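Local coordinates for SNF1-like protein kinase ssp2 (Schizosaccharomyces pombe, PDB 2QRD) that probably phosphorylates serine and threonine residues of target proteins as the catalytic subunit of a fission-yeast AMP-activated (SNF1-type) kinase, here represented by its C-terminal regulatory region, at residues R32-R36 / A37-F41; R61-P65 / H66-E70. One frame throughout, in Å; residues are numbered along the deposited sequence.

Interaction 1: residues R32-R36 / A37-F41; sequences RALQR and AGAQF
Leu34, in the last turns of helix 23-37, packs against the ring of Phe41, which the chain reaches after turning out of the helix. The closest approach is 3.8 Å, from Leu34 CB to Phe41 CD2, and the leucine meets the phenylalanine at a slant. Phe41 CG sits between its own backbone N and carbonyl carbon (chi1 41°), a rotation that turns the ring back toward Leu34 and the backbone N of Gln35. Leu34 divides its branches: CD1 lies by Phe41, while CD2 reaches Ala39 CB at 4.1 Å. Along the chain linking these residues, the backbone closes the helix with a Schellman motif. Ala39 N donates to Leu34 O at 2.9 Å. A weak bond of 3.3 Å runs from Gly38 N to Gln35 O. Gly38 is the C-prime residue with positive phi (87°), where a CB would jam against the preceding carbonyl oxygen. One step earlier, Ala37 N still makes the helical bond to Ala33 O at 3.0 Å, and Ala37 CB lies 3.5 Å from Ala33 O. The methyl of Ala37 is small enough to fit against Trp62, and Ala33 likewise meets helix 123-136. Putting an alanine at Phe41 would probably open a gap beside Leu34 and lose the edge-to-face contact with Tyr31. The backbone of Phe41 also hydrogen-bonds to the SPCC1919.03c chain.

Interaction 2: residues R61-P65 / H66-E70; sequences RWEIP and HCKRE
A strand-to-helix junction joins strand 57-63 to the short helix 65-69, with Ile64 at the N-cap position and Pro65 opening the first turn. Proline suits that place: its nitrogen has no hydrogen to donate, at the first turn no preceding helical carbonyl is there to receive one, and its ring fixes phi near the helical value. Lys68 N meets Ile64 O at 2.7 Å in an almost straight bond (N-H...O 174°), and Arg69 N follows to Pro65 O at 2.9 Å. Arg69 kinks twice along its chain (chi2 103°, chi3 67°), which brings its guanidinium back over the proline, laying one face on Pro65 CB, which is 3.6 Å from Arg69 NH1. On another side of the turn, Ile64 CG2 comes within 3.4 Å of His66 ND1 and 4.0 Å of Cys67 SG; this sulfur also lies over one face of the imidazole, toward its rim. His66 NE2 bonds to the backbone of another protein chain. Glu63 and Lys68 carry opposite charges, but Glu63 OE1 stays 5.5 Å from Lys68 NZ. Any attraction between them is therefore likely to be diffuse, and the contacts that close the turn are the two backbone bonds and the packing of Ile64, Pro65 and their neighbours.

In the fold
Interaction 1 ends helix 23-37 and starts strand 40-41; interaction 2 ends the neighbouring antiparallel strand 57-63 and starts helix 65-69. Their centres are about 14 Å apart. The two strands meet where Gln40 O and Arg61 N, 2.6 Å apart, probably hydrogen-bond. Trp62, just before the turn of interaction 2, packs on interaction 1: its CZ3 is 3.5 Å from Ala37 CB, its CE2 is 3.6 Å from Ala39 CB and its CZ2 is 3.7 Å from Leu34 CD2, while Leu126 and Leu130 of helix 123-136 also touch it. This is consistent with a shared apolar core in the adenylate-sensor domain, yet the junctions face different partners, interaction 1 the SPCC1919.03c chain and the His66 end of interaction 2 another protein.

Interaction 1: residues R32-R36 / A37-F41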
loop_
_atom_site.group_PDB
_atom_site.type_symbol
_atom_site.label_atom_id
_atom_site.label_comp_id
_atom_site.label_asym_id
_atom_site.label_seq_id
_atom_site.Cartn_x
_atom_site.Cartn_y
_atom_site.Cartn_z
ATOM N N ARG A 32 26.789 -17.315 11.068
ATOM C CA ARG A 32 26.475 -18.449 10.216
ATOM C C ARG A 32 25.384 -18.103 9.199
ATOM O O ARG A 32 25.517 -18.419 8.020
ATOM C CB ARG A 32 26.139 -19.693 11.055
ATOM C CG ARG A 32 27.377 -20.392 11.578
ATOM C CD ARG A 32 27.050 -21.608 12.438
ATOM N NE ARG A 32 28.235 -22.453 12.655
ATOM C CZ ARG A 32 28.404 -23.282 13.684
ATOM N NH1 ARG A 32 27.464 -23.365 14.623
ATOM N NH2 ARG A 32 29.521 -24.011 13.790
ATOM N N ALA A 33 24.333 -17.439 9.663
ATOM C CA ALA A 33 23.272 -16.900 8.803
ATOM C C ALA A 33 23.771 -15.878 7.735
ATOM O O ALA A 33 23.347 -15.939 6.581
ATOM C CB ALA A 33 22.221 -16.257 9.662
ATOM N N LEU A 34 24.641 -14.939 8.133
ATOM C CA LEU A 34 25.283 -14.000 7.206
ATOM C C LEU A 34 26.060 -14.736 6.118
ATOM O O LEU A 34 25.983 -14.383 4.946
ATOM C CB LEU A 34 26.212 -13.032 7.952
ATOM C CG LEU A 34 25.573 -11.964 8.866
ATOM C CD1 LEU A 34 26.670 -11.250 9.676
ATOM C CD2 LEU A 34 24.764 -10.944 8.091
ATOM N N GLN A 35 26.769 -15.791 6.506
ATOM C CA GLN A 35 27.585 -16.539 5.580
ATOM C C GLN A 35 26.736 -17.372 4.613
ATOM O O GLN A 35 27.119 -17.537 3.440
ATOM C CB GLN A 35 28.583 -17.425 6.328
ATOM C CG GLN A 35 29.406 -18.292 5.409
ATOM C CD GLN A 35 30.051 -19.443 6.107
ATOM O OE1 GLN A 35 31.253 -19.427 6.355
ATOM N NE2 GLN A 35 29.266 -20.474 6.415
ATOM N N ARG A 36 25.612 -17.911 5.090
ATOM C CA ARG A 36 24.691 -18.637 4.197
ATOM C C ARG A 36 24.005 -17.698 3.212
ATOM O O ARG A 36 23.785 -18.060 2.059
ATOM C CB ARG A 36 23.637 -19.425 4.965
ATOM C CG ARG A 36 24.120 -20.731 5.517
ATOM C CD ARG A 36 22.965 -21.697 5.623
ATOM N NE ARG A 36 21.924 -21.217 6.533
ATOM C CZ ARG A 36 20.651 -21.612 6.504
ATOM N NH1 ARG A 36 20.222 -22.500 5.600
ATOM N NH2 ARG A 36 19.801 -21.121 7.393
ATOM N N ALA A 37 23.690 -16.483 3.659
ATOM C CA ALA A 37 23.078 -15.486 2.779
ATOM C C ALA A 37 24.068 -14.912 1.759
ATOM O O ALA A 37 23.667 -14.248 0.805
ATOM C CB ALA A 37 22.412 -14.380 3.590
ATOM N N GLY A 38 25.353 -15.209 1.953
ATOM C CA GLY A 38 26.433 -14.703 1.107
ATOM C C GLY A 38 27.026 -13.345 1.485
ATOM O O GLY A 38 27.835 -12.810 0.743
ATOM N N ALA A 39 26.616 -12.781 2.621
ATOM C CA ALA A 39 27.110 -11.483 3.064
ATOM C C ALA A 39 28.582 -11.590 3.468
ATOM O O ALA A 39 29.081 -12.684 3.711
ATOM C CB ALA A 39 26.267 -10.951 4.229
ATOM N N GLN A 40 29.268 -10.452 3.506
ATOM C CA GLN A 40 30.616 -10.363 4.071
ATOM C C GLN A 40 30.523 -9.445 5.257
ATOM O O GLN A 40 29.636 -8.623 5.324
ATOM C CB GLN A 40 31.622 -9.826 3.063
ATOM C CG GLN A 40 32.396 -10.921 2.448
ATOM C CD GLN A 40 32.638 -10.753 0.960
ATOM O OE1 GLN A 40 31.723 -10.940 0.144
ATOM N NE2 GLN A 40 33.858 -10.437 0.600
ATOM N N PHE A 41 31.451 -9.604 6.187
ATOM C CA PHE A 41 31.290 -9.052 7.517
ATOM C C PHE A 41 32.629 -8.760 8.195
ATOM O O PHE A 41 33.678 -9.366 7.870
ATOM C CB PHE A 41 30.414 -9.997 8.367
ATOM C CG PHE A 41 30.715 -11.479 8.159
ATOM C CD1 PHE A 41 31.822 -12.072 8.760
ATOM C CD2 PHE A 41 29.892 -12.278 7.347
ATOM C CE1 PHE A 41 32.093 -13.415 8.577
ATOM C CE2 PHE A 41 30.171 -13.631 7.163
ATOM C CZ PHE A 41 31.272 -14.188 7.778
#

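Interaction 2: residues R61-P65 / H66-E70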
loop_
_atom_site.group_PDB
_atom_site.type_symbol
_atom_site.label_atom_id
_atom_site.label_comp_id
_atom_site.label_asym_id
_atom_site.label_seq_id
_atom_site.Cartn_x
_atom_site.Cartn_y
_atom_site.Cartn_z
ATOM N N ARG A 61 28.570 -6.404 4.412
ATOM C CA ARG A 61 28.393 -5.962 3.041
ATOM C C ARG A 61 27.712 -7.073 2.239
ATOM O O ARG A 61 28.088 -8.247 2.341
ATOM C CB ARG A 61 29.735 -5.577 2.427
ATOM C CG ARG A 61 29.594 -4.755 1.186
ATOM C CD ARG A 61 30.945 -4.442 0.612
ATOM N NE ARG A 61 31.706 -5.665 0.406
ATOM C CZ ARG A 61 33.017 -5.708 0.248
ATOM N NH1 ARG A 61 33.702 -4.572 0.265
ATOM N NH2 ARG A 61 33.636 -6.882 0.079
ATOM N N TRP A 62 26.721 -6.682 1.450
ATOM C CA TRP A 62 25.888 -7.606 0.673
ATOM C C TRP A 62 25.891 -7.162 -0.786
ATOM O O TRP A 62 25.635 -5.971 -1.095
ATOM C CB TRP A 62 24.433 -7.549 1.152
ATOM C CG TRP A 62 24.153 -7.884 2.610
ATOM C CD1 TRP A 62 24.555 -7.191 3.739
ATOM C CD2 TRP A 62 23.348 -8.963 3.081
ATOM N NE1 TRP A 62 24.075 -7.808 4.879
ATOM C CE2 TRP A 62 23.321 -8.886 4.502
ATOM C CE3 TRP A 62 22.657 -10.000 2.439
ATOM C CZ2 TRP A 62 22.631 -9.809 5.290
ATOM C CZ3 TRP A 62 21.952 -10.919 3.226
ATOM C CH2 TRP A 62 21.958 -10.825 4.638
ATOM N N GLU A 63 26.178 -8.102 -1.688
ATOM C CA GLU A 63 26.013 -7.841 -3.116
ATOM C C GLU A 63 24.507 -7.747 -3.387
ATOM O O GLU A 63 23.728 -8.492 -2.804
ATOM C CB GLU A 63 26.745 -8.890 -3.998
ATOM C CG GLU A 63 28.301 -8.827 -3.889
ATOM C CD GLU A 63 29.106 -9.044 -5.224
ATOM O OE1 GLU A 63 29.315 -10.213 -5.665
ATOM O OE2 GLU A 63 29.605 -8.030 -5.804
ATOM N N ILE A 64 24.072 -6.790 -4.193
ATOM C CA ILE A 64 22.634 -6.679 -4.450
ATOM C C ILE A 64 22.291 -7.572 -5.625
ATOM O O ILE A 64 22.803 -7.374 -6.711
ATOM C CB ILE A 64 22.133 -5.189 -4.621
ATOM C CG1 ILE A 64 22.459 -4.349 -3.378
ATOM C CG2 ILE A 64 20.636 -5.140 -4.859
ATOM C CD1 ILE A 64 22.474 -2.863 -3.608
ATOM N N PRO A 65 21.435 -8.588 -5.405
ATOM C CA PRO A 65 21.158 -9.558 -6.462
ATOM C C PRO A 65 20.774 -8.967 -7.807
ATOM O O PRO A 65 21.324 -9.389 -8.827
ATOM C CB PRO A 65 20.013 -10.391 -5.881
ATOM C CG PRO A 65 20.252 -10.340 -4.402
ATOM C CD PRO A 65 20.695 -8.912 -4.169
ATOM N N HIS A 66 19.850 -8.011 -7.827
ATOM C CA HIS A 66 19.368 -7.478 -9.109
ATOM C C HIS A 66 20.453 -6.684 -9.804
ATOM O O HIS A 66 20.507 -6.670 -11.014
ATOM C CB HIS A 66 18.031 -6.697 -9.000
ATOM C CG HIS A 66 18.160 -5.276 -8.530
ATOM N ND1 HIS A 66 18.143 -4.922 -7.193
ATOM C CD2 HIS A 66 18.245 -4.112 -9.225
ATOM C CE1 HIS A 66 18.262 -3.608 -7.084
ATOM N NE2 HIS A 66 18.323 -3.094 -8.304
ATOM N N CYS A 67 21.314 -6.033 -9.033
ATOM C CA CYS A 67 22.463 -5.330 -9.596
ATOM C C CYS A 67 23.523 -6.333 -10.084
ATOM O O CYS A 67 24.027 -6.221 -11.209
ATOM C CB CYS A 67 23.051 -4.385 -8.552
ATOM S SG CYS A 67 21.928 -3.078 -7.976
ATOM N N LYS A 68 23.829 -7.313 -9.229
ATOM C CA LYS A 68 24.758 -8.413 -9.534
ATOM C C LYS A 68 24.428 -9.170 -10.809
ATOM O O LYS A 68 25.327 -9.615 -11.503
ATOM C CB LYS A 68 24.837 -9.417 -8.368
ATOM C CG LYS A 68 25.834 -10.553 -8.588
ATOM C CD LYS A 68 25.746 -11.593 -7.495
ATOM C CE LYS A 68 26.770 -12.698 -7.717
ATOM N NZ LYS A 68 26.098 -13.973 -8.128
ATOM N N ARG A 69 23.135 -9.333 -11.088
ATOM C CA ARG A 69 22.663 -10.059 -12.264
ATOM C C ARG A 69 22.927 -9.278 -13.537
ATOM O O ARG A 69 23.117 -9.871 -14.601
ATOM C CB ARG A 69 21.170 -10.407 -12.144
ATOM C CG ARG A 69 20.896 -11.900 -11.894
ATOM C CD ARG A 69 20.527 -12.267 -10.442
ATOM N NE ARG A 69 19.228 -11.712 -10.031
ATOM C CZ ARG A 69 18.541 -12.094 -8.950
ATOM N NH1 ARG A 69 19.006 -13.053 -8.155
ATOM N NH2 ARG A 69 17.387 -11.503 -8.649
ATOM N N GLU A 70 22.959 -7.956 -13.423
ATOM C CA GLU A 70 23.167 -7.090 -14.585
ATOM C C GLU A 70 24.627 -6.662 -14.748
ATOM O O GLU A 70 24.916 -5.705 -15.466
ATOM C CB GLU A 70 22.274 -5.858 -14.489
ATOM C CG GLU A 70 20.783 -6.162 -14.461
ATOM C CD GLU A 70 20.028 -5.221 -13.532
ATOM O OE1 GLU A 70 20.656 -4.239 -13.056
ATOM O OE2 GLU A 70 18.821 -5.473 -13.259
#